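Local coordinates for protein botulinum neurotoxin type G (Clostridium botulinum, PDB 3MPP) that attaches the neurotoxin to the host cell surface through its receptor-binding domain, so that the protease light chain can be delivered into the cytosol, at residues A[232-237]-A[285-290]. The protein carries 4 engineered substitutions. Numbering follows the deposited sequence.
Sequences NPLRYD and FIIKKA
Lys289 lays its aliphatic chain over one face of the Tyr236 ring. Its CG sits 3.5 Å from the centroid of that ring, 13° off the normal, in a CH-pi contact. The lysine chain runs straight beyond CG and crosses the tyrosine at about a right angle, bringing CE above the CD2 side. The polar ends have separate partners: Tyr236 OH hydrogen-bonds to Asp306, and Lys289 NZ to the backbone oxygen of Asp299. At the ring's edge, in its plane, lies Ile287 O. Ile287 O also accepts a nearly straight hydrogen bond from Asp237 N, 2.9 Å long. Ile287 CG2 lies 3.8 Å from Tyr236 CD1. The longer branch of Ile287 ends in CD1, 3.9 Å from Leu234 CD2. Ile352 of strand 346-353 touches both Leu234 and Ile287. The contact lies in the beta-trefoil C-terminal subdomain of the receptor-binding domain. Here residues 234-237, before strand 239-244, run 91° from residues 286-289. Asp237 has a left-handed helical backbone conformation. Asp237 OD1 makes a 2.8 Å salt bridge with Lys288 NZ. The ammonium comes from above the carboxylate plane, on a chain bent at chi2 and chi3. A water also donates to OD1 and accepts from Lys289 N. Ile286 CG2 presses on Asp237 CA. A second water bridges Arg235 O and Ile287 N.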
loop_
_atom_site.group_PDB
_atom_site.type_symbol
_atom_site.label_atom_id
_atom_site.label_comp_id
_atom_site.label_asym_id
_atom_site.label_seq_id
_atom_site.Cartn_x
_atom_site.Cartn_y
_atom_site.Cartn_z
ATOM N N ASN A 232 -4.329 -1.795 2.053
ATOM C CA ASN A 232 -5.748 -2.073 2.284
ATOM C C ASN A 232 -6.130 -1.886 3.751
ATOM O O ASN A 232 -5.262 -1.886 4.629
ATOM C CB ASN A 232 -6.088 -3.499 1.839
ATOM C CG ASN A 232 -6.158 -3.622 0.339
ATOM O OD1 ASN A 232 -6.590 -2.694 -0.342
ATOM N ND2 ASN A 232 -5.733 -4.762 -0.185
ATOM N N PRO A 233 -7.434 -1.727 4.029
ATOM C CA PRO A 233 -7.830 -1.592 5.438
ATOM C C PRO A 233 -7.291 -2.717 6.333
ATOM O O PRO A 233 -7.270 -3.889 5.958
ATOM C CB PRO A 233 -9.356 -1.657 5.380
ATOM C CG PRO A 233 -9.684 -1.076 4.001
ATOM C CD PRO A 233 -8.577 -1.593 3.104
ATOM N N LEU A 234 -6.858 -2.330 7.525
ATOM C CA LEU A 234 -6.413 -3.271 8.540
ATOM C C LEU A 234 -7.642 -3.981 9.119
ATOM O O LEU A 234 -8.653 -3.339 9.368
ATOM C CB LEU A 234 -5.698 -2.500 9.652
ATOM C CG LEU A 234 -4.871 -3.307 10.653
ATOM C CD1 LEU A 234 -3.715 -4.046 9.969
ATOM C CD2 LEU A 234 -4.357 -2.375 11.748
ATOM N N ARG A 235 -7.542 -5.285 9.368
ATOM C CA ARG A 235 -8.699 -6.053 9.844
ATOM C C ARG A 235 -8.460 -6.917 11.083
ATOM O O ARG A 235 -7.347 -7.366 11.342
ATOM C CB ARG A 235 -9.247 -6.923 8.707
ATOM C CG ARG A 235 -9.807 -6.063 7.573
ATOM C CD ARG A 235 -10.463 -6.826 6.448
ATOM N NE ARG A 235 -10.702 -5.915 5.325
ATOM C CZ ARG A 235 -11.872 -5.345 5.051
ATOM N NH1 ARG A 235 -12.936 -5.604 5.800
ATOM N NH2 ARG A 235 -11.983 -4.527 4.015
ATOM N N TYR A 236 -9.536 -7.165 11.823
ATOM C CA TYR A 236 -9.517 -8.101 12.937
ATOM C C TYR A 236 -9.498 -9.526 12.406
ATOM O O TYR A 236 -9.846 -9.763 11.258
ATOM C CB TYR A 236 -10.765 -7.918 13.794
ATOM C CG TYR A 236 -10.771 -6.644 14.586
ATOM C CD1 TYR A 236 -9.999 -6.529 15.739
ATOM C CD2 TYR A 236 -11.544 -5.550 14.187
ATOM C CE1 TYR A 236 -9.985 -5.362 16.475
ATOM C CE2 TYR A 236 -11.539 -4.366 14.925
ATOM C CZ TYR A 236 -10.745 -4.289 16.079
ATOM O OH TYR A 236 -10.713 -3.146 16.852
ATOM N N ASP A 237 -9.100 -10.470 13.249
ATOM C CA ASP A 237 -9.229 -11.885 12.931
ATOM C C ASP A 237 -8.483 -12.284 11.662
ATOM O O ASP A 237 -8.886 -13.216 10.964
ATOM C CB ASP A 237 -10.715 -12.272 12.816
ATOM C CG ASP A 237 -11.494 -12.023 14.106
ATOM O OD1 ASP A 237 -10.872 -11.876 15.184
ATOM O OD2 ASP A 237 -12.737 -11.980 14.042
ATOM N N PHE A 285 0.591 -12.660 14.001
ATOM C CA PHE A 285 -0.342 -12.019 14.917
ATOM C C PHE A 285 -1.755 -12.063 14.388
ATOM O O PHE A 285 -1.978 -12.069 13.175
ATOM C CB PHE A 285 0.017 -10.532 15.084
ATOM C CG PHE A 285 1.325 -10.289 15.782
ATOM C CD1 PHE A 285 1.363 -10.095 17.159
ATOM C CD2 PHE A 285 2.513 -10.225 15.061
ATOM C CE1 PHE A 285 2.569 -9.864 17.817
ATOM C CE2 PHE A 285 3.732 -9.992 15.709
ATOM C CZ PHE A 285 3.750 -9.816 17.097
ATOM N N ILE A 286 -2.713 -12.053 15.312
ATOM C CA ILE A 286 -4.106 -11.805 14.966
ATOM C C ILE A 286 -4.622 -10.698 15.877
ATOM O O ILE A 286 -4.534 -10.801 17.090
ATOM C CB ILE A 286 -4.973 -13.048 15.134
ATOM C CG1 ILE A 286 -4.528 -14.125 14.136
ATOM C CG2 ILE A 286 -6.457 -12.696 14.957
ATOM C CD1 ILE A 286 -5.184 -15.469 14.357
ATOM N N ILE A 287 -5.150 -9.637 15.282
ATOM C CA ILE A 287 -5.756 -8.561 16.049
ATOM C C ILE A 287 -7.163 -8.945 16.503
ATOM O O ILE A 287 -8.014 -9.312 15.681
ATOM C CB ILE A 287 -5.775 -7.249 15.230
ATOM C CG1 ILE A 287 -4.361 -6.934 14.703
ATOM C CG2 ILE A 287 -6.271 -6.095 16.073
ATOM C CD1 ILE A 287 -4.351 -5.805 13.704
ATOM N N LYS A 288 -7.404 -8.849 17.812
ATOM C CA LYS A 288 -8.713 -9.168 18.394
ATOM C C LYS A 288 -9.337 -7.919 19.012
ATOM O O LYS A 288 -8.634 -7.075 19.580
ATOM C CB LYS A 288 -8.574 -10.225 19.516
ATOM C CG LYS A 288 -7.881 -11.516 19.119
ATOM C CD LYS A 288 -8.614 -12.222 17.974
ATOM C CE LYS A 288 -9.976 -12.719 18.435
ATOM N NZ LYS A 288 -10.609 -13.599 17.404
ATOM N N LYS A 289 -10.657 -7.820 18.942
ATOM C CA LYS A 289 -11.366 -6.761 19.644
ATOM C C LYS A 289 -11.274 -6.997 21.136
ATOM O O LYS A 289 -11.580 -8.083 21.616
ATOM C CB LYS A 289 -12.838 -6.715 19.225
ATOM C CG LYS A 289 -13.053 -6.229 17.801
ATOM C CD LYS A 289 -14.523 -6.332 17.396
ATOM C CE LYS A 289 -14.658 -6.332 15.876
ATOM N NZ LYS A 289 -16.090 -6.250 15.422
ATOM N N ALA A 290 -10.844 -5.982 21.872
ATOM C CA ALA A 290 -10.783 -6.104 23.320
ATOM C C ALA A 290 -12.134 -5.750 23.931
ATOM O O ALA A 290 -12.602 -6.420 24.853
ATOM C CB ALA A 290 -9.699 -5.219 23.888
HETATM O O HOH W 1 -5.977 -9.473 12.559
HETATM O O HOH W 2 -11.823 -9.971 17.140
#